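Local coordinates for protein Rho guanyl nucleotide exchange factor (Rom2), putative (Aspergillus fumigatus Af293, PDB 5O51) that probably acts, as a whole protein, as a guanine nucleotide exchange factor for Rho GTPases, this piece being its beta-propeller CNH domain, at residues 106-118 with 128-142. Sequence-based numbering, arbitrary orientation.
Sequences PKKIQGHANFFKA and CSVKTSALSSTIKVY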
loop_
_atom_site.group_PDB
_atom_site.type_symbol
_atom_site.label_atom_id
_atom_site.label_comp_id
_atom_site.label_asym_id
_atom_site.label_seq_id
_atom_site.Cartn_x
_atom_site.Cartn_y
_atom_site.Cartn_z
ATOM N N PRO A 106 14.131 -17.734 -6.020
ATOM C CA PRO A 106 12.710 -17.450 -5.760
ATOM C C PRO A 106 11.840 -18.665 -5.700
ATOM O O PRO A 106 12.081 -19.589 -6.419
ATOM C CB PRO A 106 12.282 -16.585 -6.956
ATOM C CG PRO A 106 13.279 -16.918 -8.023
ATOM C CD PRO A 106 14.578 -17.074 -7.265
ATOM N N LYS A 107 10.809 -18.621 -4.860
ATOM C CA LYS A 107 9.721 -19.561 -4.885
ATOM C C LYS A 107 8.479 -18.887 -5.523
ATOM O O LYS A 107 7.901 -17.946 -4.965
ATOM C CB LYS A 107 9.511 -20.044 -3.471
ATOM C CG LYS A 107 8.637 -21.259 -3.336
ATOM C CD LYS A 107 9.022 -22.074 -2.098
ATOM C CE LYS A 107 7.832 -22.883 -1.562
ATOM N NZ LYS A 107 7.100 -23.670 -2.612
ATOM N N LYS A 108 8.077 -19.334 -6.715
ATOM C CA LYS A 108 6.831 -18.846 -7.365
ATOM C C LYS A 108 5.560 -19.062 -6.535
ATOM O O LYS A 108 5.330 -20.145 -6.025
ATOM C CB LYS A 108 6.644 -19.553 -8.689
ATOM C CG LYS A 108 5.567 -18.938 -9.541
ATOM C CD LYS A 108 5.607 -19.581 -10.921
ATOM C CE LYS A 108 4.663 -18.907 -11.899
ATOM N NZ LYS A 108 4.363 -19.728 -13.116
ATOM N N ILE A 109 4.756 -18.029 -6.350
ATOM C CA ILE A 109 3.515 -18.203 -5.595
ATOM C C ILE A 109 2.382 -18.182 -6.593
ATOM O O ILE A 109 1.561 -19.061 -6.589
ATOM C CB ILE A 109 3.278 -17.145 -4.508
ATOM C CG1 ILE A 109 4.396 -17.182 -3.464
ATOM C CG2 ILE A 109 1.918 -17.372 -3.822
ATOM C CD1 ILE A 109 4.561 -15.849 -2.773
ATOM N N GLN A 110 2.370 -17.175 -7.440
ATOM C CA GLN A 110 1.421 -17.047 -8.486
ATOM C C GLN A 110 2.085 -16.392 -9.706
ATOM O O GLN A 110 2.820 -15.357 -9.588
ATOM C CB GLN A 110 0.303 -16.173 -7.995
ATOM C CG GLN A 110 -0.689 -15.784 -9.071
ATOM C CD GLN A 110 -2.051 -15.473 -8.486
ATOM O OE1 GLN A 110 -2.596 -16.264 -7.704
ATOM N NE2 GLN A 110 -2.623 -14.333 -8.878
ATOM N N GLY A 111 1.724 -16.942 -10.870
ATOM C CA GLY A 111 2.295 -16.573 -12.147
ATOM C C GLY A 111 1.984 -15.224 -12.725
ATOM O O GLY A 111 2.887 -14.600 -13.337
ATOM N N HIS A 112 0.729 -14.785 -12.569
ATOM C CA HIS A 112 0.227 -13.549 -13.172
ATOM C C HIS A 112 -0.520 -12.839 -12.051
ATOM O O HIS A 112 -1.396 -13.430 -11.476
ATOM C CB HIS A 112 -0.706 -13.856 -14.367
ATOM C CG HIS A 112 -0.967 -12.673 -15.253
ATOM N ND1 HIS A 112 -1.927 -11.727 -14.970
ATOM C CD2 HIS A 112 -0.368 -12.267 -16.398
ATOM C CE1 HIS A 112 -1.904 -10.785 -15.896
ATOM N NE2 HIS A 112 -0.973 -11.096 -16.781
ATOM N N ALA A 113 -0.136 -11.612 -11.694
ATOM C CA ALA A 113 -0.819 -10.853 -10.624
ATOM C C ALA A 113 -0.582 -9.401 -10.825
ATOM O O ALA A 113 0.524 -8.965 -11.191
ATOM C CB ALA A 113 -0.327 -11.288 -9.234
ATOM N N ASN A 114 -1.603 -8.629 -10.579
ATOM C CA ASN A 114 -1.539 -7.178 -10.669
ATOM C C ASN A 114 -1.218 -6.454 -9.338
ATOM O O ASN A 114 -0.555 -5.459 -9.377
ATOM C CB ASN A 114 -2.867 -6.678 -11.279
ATOM C CG ASN A 114 -3.100 -7.297 -12.651
ATOM O OD1 ASN A 114 -3.933 -8.201 -12.829
ATOM N ND2 ASN A 114 -2.244 -6.912 -13.598
ATOM N N PHE A 115 -1.742 -6.914 -8.201
ATOM C CA PHE A 115 -1.322 -6.447 -6.858
ATOM C C PHE A 115 -1.532 -7.529 -5.808
ATOM O O PHE A 115 -2.051 -8.621 -6.119
ATOM C CB PHE A 115 -1.910 -5.073 -6.423
ATOM C CG PHE A 115 -3.418 -4.997 -6.327
ATOM C CD1 PHE A 115 -4.183 -4.674 -7.445
ATOM C CD2 PHE A 115 -4.065 -5.114 -5.110
ATOM C CE1 PHE A 115 -5.564 -4.551 -7.362
ATOM C CE2 PHE A 115 -5.447 -4.986 -5.012
ATOM C CZ PHE A 115 -6.200 -4.705 -6.137
ATOM N N PHE A 116 -1.000 -7.281 -4.607
ATOM C CA PHE A 116 -1.205 -8.155 -3.480
ATOM C C PHE A 116 -1.337 -7.437 -2.138
ATOM O O PHE A 116 -0.977 -6.282 -2.009
ATOM C CB PHE A 116 -0.120 -9.198 -3.448
ATOM C CG PHE A 116 1.203 -8.748 -2.846
ATOM C CD1 PHE A 116 1.447 -8.875 -1.483
ATOM C CD2 PHE A 116 2.243 -8.294 -3.668
ATOM C CE1 PHE A 116 2.679 -8.531 -0.938
ATOM C CE2 PHE A 116 3.478 -7.957 -3.127
ATOM C CZ PHE A 116 3.698 -8.097 -1.746
ATOM N N LYS A 117 -1.793 -8.169 -1.127
ATOM C CA LYS A 117 -1.874 -7.677 0.237
ATOM C C LYS A 117 -1.673 -8.808 1.276
ATOM O O LYS A 117 -2.300 -9.870 1.214
ATOM C CB LYS A 117 -3.219 -7.013 0.415
ATOM C CG LYS A 117 -3.413 -6.364 1.762
ATOM C CD LYS A 117 -2.749 -5.019 1.794
ATOM C CE LYS A 117 -2.656 -4.471 3.213
ATOM N NZ LYS A 117 -3.956 -4.535 3.928
ATOM N N ALA A 118 -0.775 -8.571 2.216
ATOM C CA ALA A 118 -0.495 -9.509 3.305
ATOM C C ALA A 118 -0.964 -8.886 4.579
ATOM O O ALA A 118 -0.445 -7.824 4.966
ATOM C CB ALA A 118 0.994 -9.763 3.429
ATOM N N CYS A 128 -3.002 -12.222 -0.084
ATOM C CA CYS A 128 -3.921 -12.257 -1.257
ATOM C C CYS A 128 -3.250 -11.696 -2.458
ATOM O O CYS A 128 -2.607 -10.659 -2.356
ATOM C CB CYS A 128 -5.189 -11.428 -1.096
ATOM S SG CYS A 128 -5.850 -11.483 0.546
ATOM N N SER A 129 -3.441 -12.352 -3.594
ATOM C CA SER A 129 -3.037 -11.831 -4.906
ATOM C C SER A 129 -4.254 -11.626 -5.795
ATOM O O SER A 129 -5.124 -12.475 -5.854
ATOM C CB SER A 129 -2.097 -12.800 -5.581
ATOM O OG SER A 129 -2.734 -14.022 -5.736
ATOM N N VAL A 130 -4.301 -10.493 -6.476
ATOM C CA VAL A 130 -5.444 -10.056 -7.242
ATOM C C VAL A 130 -5.009 -9.864 -8.681
ATOM O O VAL A 130 -4.097 -9.092 -8.942
ATOM C CB VAL A 130 -5.925 -8.727 -6.705
ATOM C CG1 VAL A 130 -7.105 -8.183 -7.522
ATOM C CG2 VAL A 130 -6.265 -8.878 -5.226
ATOM N N LYS A 131 -5.616 -10.618 -9.600
ATOM C CA LYS A 131 -5.678 -10.229 -11.017
ATOM C C LYS A 131 -6.910 -9.365 -11.309
ATOM O O LYS A 131 -7.969 -9.641 -10.826
ATOM C CB LYS A 131 -5.719 -11.459 -11.916
ATOM C CG LYS A 131 -5.898 -11.106 -13.396
ATOM C CD LYS A 131 -5.445 -12.226 -14.310
ATOM C CE LYS A 131 -6.278 -13.487 -14.134
ATOM N NZ LYS A 131 -5.753 -14.528 -15.049
ATOM N N THR A 132 -6.782 -8.341 -12.126
ATOM C CA THR A 132 -7.898 -7.435 -12.370
ATOM C C THR A 132 -7.750 -6.808 -13.735
ATOM O O THR A 132 -6.637 -6.649 -14.221
ATOM C CB THR A 132 -7.982 -6.326 -11.273
ATOM O OG1 THR A 132 -9.185 -5.541 -11.416
ATOM C CG2 THR A 132 -6.748 -5.396 -11.304
ATOM N N SER A 133 -8.885 -6.491 -14.353
ATOM C CA SER A 133 -8.961 -5.705 -15.596
ATOM C C SER A 133 -10.205 -4.807 -15.497
ATOM O O SER A 133 -10.927 -4.901 -14.518
ATOM C CB SER A 133 -9.070 -6.650 -16.805
ATOM O OG SER A 133 -9.972 -7.719 -16.553
ATOM N N ALA A 134 -10.454 -3.935 -16.479
ATOM C CA ALA A 134 -11.809 -3.371 -16.682
ATOM C C ALA A 134 -12.588 -4.548 -17.280
ATOM O O ALA A 134 -12.291 -4.978 -18.397
ATOM C CB ALA A 134 -11.786 -2.178 -17.632
ATOM N N LEU A 135 -13.538 -5.085 -16.511
ATOM C CA LEU A 135 -14.155 -6.412 -16.728
ATOM C C LEU A 135 -14.321 -7.061 -15.353
ATOM O O LEU A 135 -15.399 -7.008 -14.772
ATOM C CB LEU A 135 -13.357 -7.324 -17.718
ATOM C CG LEU A 135 -13.746 -8.789 -18.025
ATOM C CD1 LEU A 135 -13.944 -9.007 -19.523
ATOM C CD2 LEU A 135 -12.728 -9.787 -17.479
ATOM N N SER A 136 -13.243 -7.607 -14.792
ATOM C CA SER A 136 -13.364 -8.411 -13.583
ATOM C C SER A 136 -12.054 -8.521 -12.788
ATOM O O SER A 136 -11.016 -7.951 -13.181
ATOM C CB SER A 136 -13.903 -9.815 -13.953
ATOM O OG SER A 136 -12.859 -10.752 -14.183
ATOM N N SER A 137 -12.134 -9.296 -11.698
ATOM C CA SER A 137 -11.055 -9.447 -10.747
ATOM C C SER A 137 -11.072 -10.853 -10.153
ATOM O O SER A 137 -12.110 -11.360 -9.791
ATOM C CB SER A 137 -11.176 -8.367 -9.625
ATOM O OG SER A 137 -10.928 -7.019 -10.103
ATOM N N THR A 138 -9.915 -11.477 -10.031
ATOM C CA THR A 138 -9.813 -12.808 -9.437
ATOM C C THR A 138 -8.901 -12.708 -8.234
ATOM O O THR A 138 -7.765 -12.221 -8.370
ATOM C CB THR A 138 -9.188 -13.785 -10.420
ATOM O OG1 THR A 138 -9.976 -13.798 -11.615
ATOM C CG2 THR A 138 -9.056 -15.198 -9.786
ATOM N N ILE A 139 -9.386 -13.176 -7.081
ATOM C CA ILE A 139 -8.659 -13.059 -5.837
ATOM C C ILE A 139 -8.241 -14.424 -5.304
ATOM O O ILE A 139 -9.094 -15.270 -5.071
ATOM C CB ILE A 139 -9.518 -12.387 -4.750
ATOM C CG1 ILE A 139 -9.763 -10.908 -5.061
ATOM C CG2 ILE A 139 -8.827 -12.503 -3.406
ATOM C CD1 ILE A 139 -11.086 -10.636 -5.715
ATOM N N LYS A 140 -6.954 -14.591 -4.991
ATOM C CA LYS A 140 -6.443 -15.827 -4.416
ATOM C C LYS A 140 -5.826 -15.564 -3.059
ATOM O O LYS A 140 -5.184 -14.532 -2.855
ATOM C CB LYS A 140 -5.416 -16.459 -5.323
ATOM C CG LYS A 140 -5.973 -17.066 -6.584
ATOM C CD LYS A 140 -5.119 -18.257 -7.017
ATOM C CE LYS A 140 -5.403 -18.666 -8.455
ATOM N NZ LYS A 140 -4.152 -19.014 -9.187
ATOM N N VAL A 141 -6.000 -16.508 -2.143
ATOM C CA VAL A 141 -5.668 -16.310 -0.738
ATOM C C VAL A 141 -4.718 -17.448 -0.308
ATOM O O VAL A 141 -4.811 -18.505 -0.861
ATOM C CB VAL A 141 -6.987 -16.233 0.039
ATOM C CG1 VAL A 141 -6.752 -15.877 1.499
ATOM C CG2 VAL A 141 -7.930 -15.248 -0.648
ATOM N N TYR A 142 -3.750 -17.204 0.584
ATOM C CA TYR A 142 -2.647 -18.179 0.870
ATOM C C TYR A 142 -2.277 -18.229 2.319
ATOM O O TYR A 142 -2.332 -17.218 2.992
ATOM C CB TYR A 142 -1.358 -17.809 0.142
ATOM C CG TYR A 142 -1.426 -18.018 -1.335
ATOM C CD1 TYR A 142 -2.043 -17.079 -2.139
ATOM C CD2 TYR A 142 -0.889 -19.156 -1.929
ATOM C CE1 TYR A 142 -2.157 -17.255 -3.498
ATOM C CE2 TYR A 142 -1.011 -19.346 -3.289
ATOM C CZ TYR A 142 -1.640 -18.384 -4.065
ATOM O OH TYR A 142 -1.758 -18.506 -5.426
#
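I109 lays CG2 over one face of the Y142 ring, 3.7 Å from the ring centroid and displaced toward the rim, a CH-pi contact. Q110 lays its carboxamide over the side chains of S129 and K140: chi1 of 172° sets CG anti to the backbone N, and the extended chain brings OE1 to S129 OG at 3.0 Å. That bond is weak, as are those OE1 receives from Y142 OH and K140 NZ, whereas NE2 donates to H112 O (3.0 Å) and so fixes the amide's rotation across the turn. At the strand entry, N114 and F115 both face V130 in a classic beta bulge, and V130 O accepts from both backbone nitrogens. N114 OD1 accepts a hydrogen bond from T132 N at 2.9 Å, the donor lying 37° out of the N114 side-chain carbonyl plane. The F115 ring lies flat against V130, whose CB stands 4.0 Å above its centre. Antiparallel pairing runs on to K117 and C128, the axes of 115-118 and 128-132 approaching to 4.7 Å. Residues 106-118 thus link two propeller blades: 107-110 is an edge strand of one four-stranded sheet, bonded to L85, and 115-120 begins the next, while F116 packs on L78, L80 and L85 of the preceding blade.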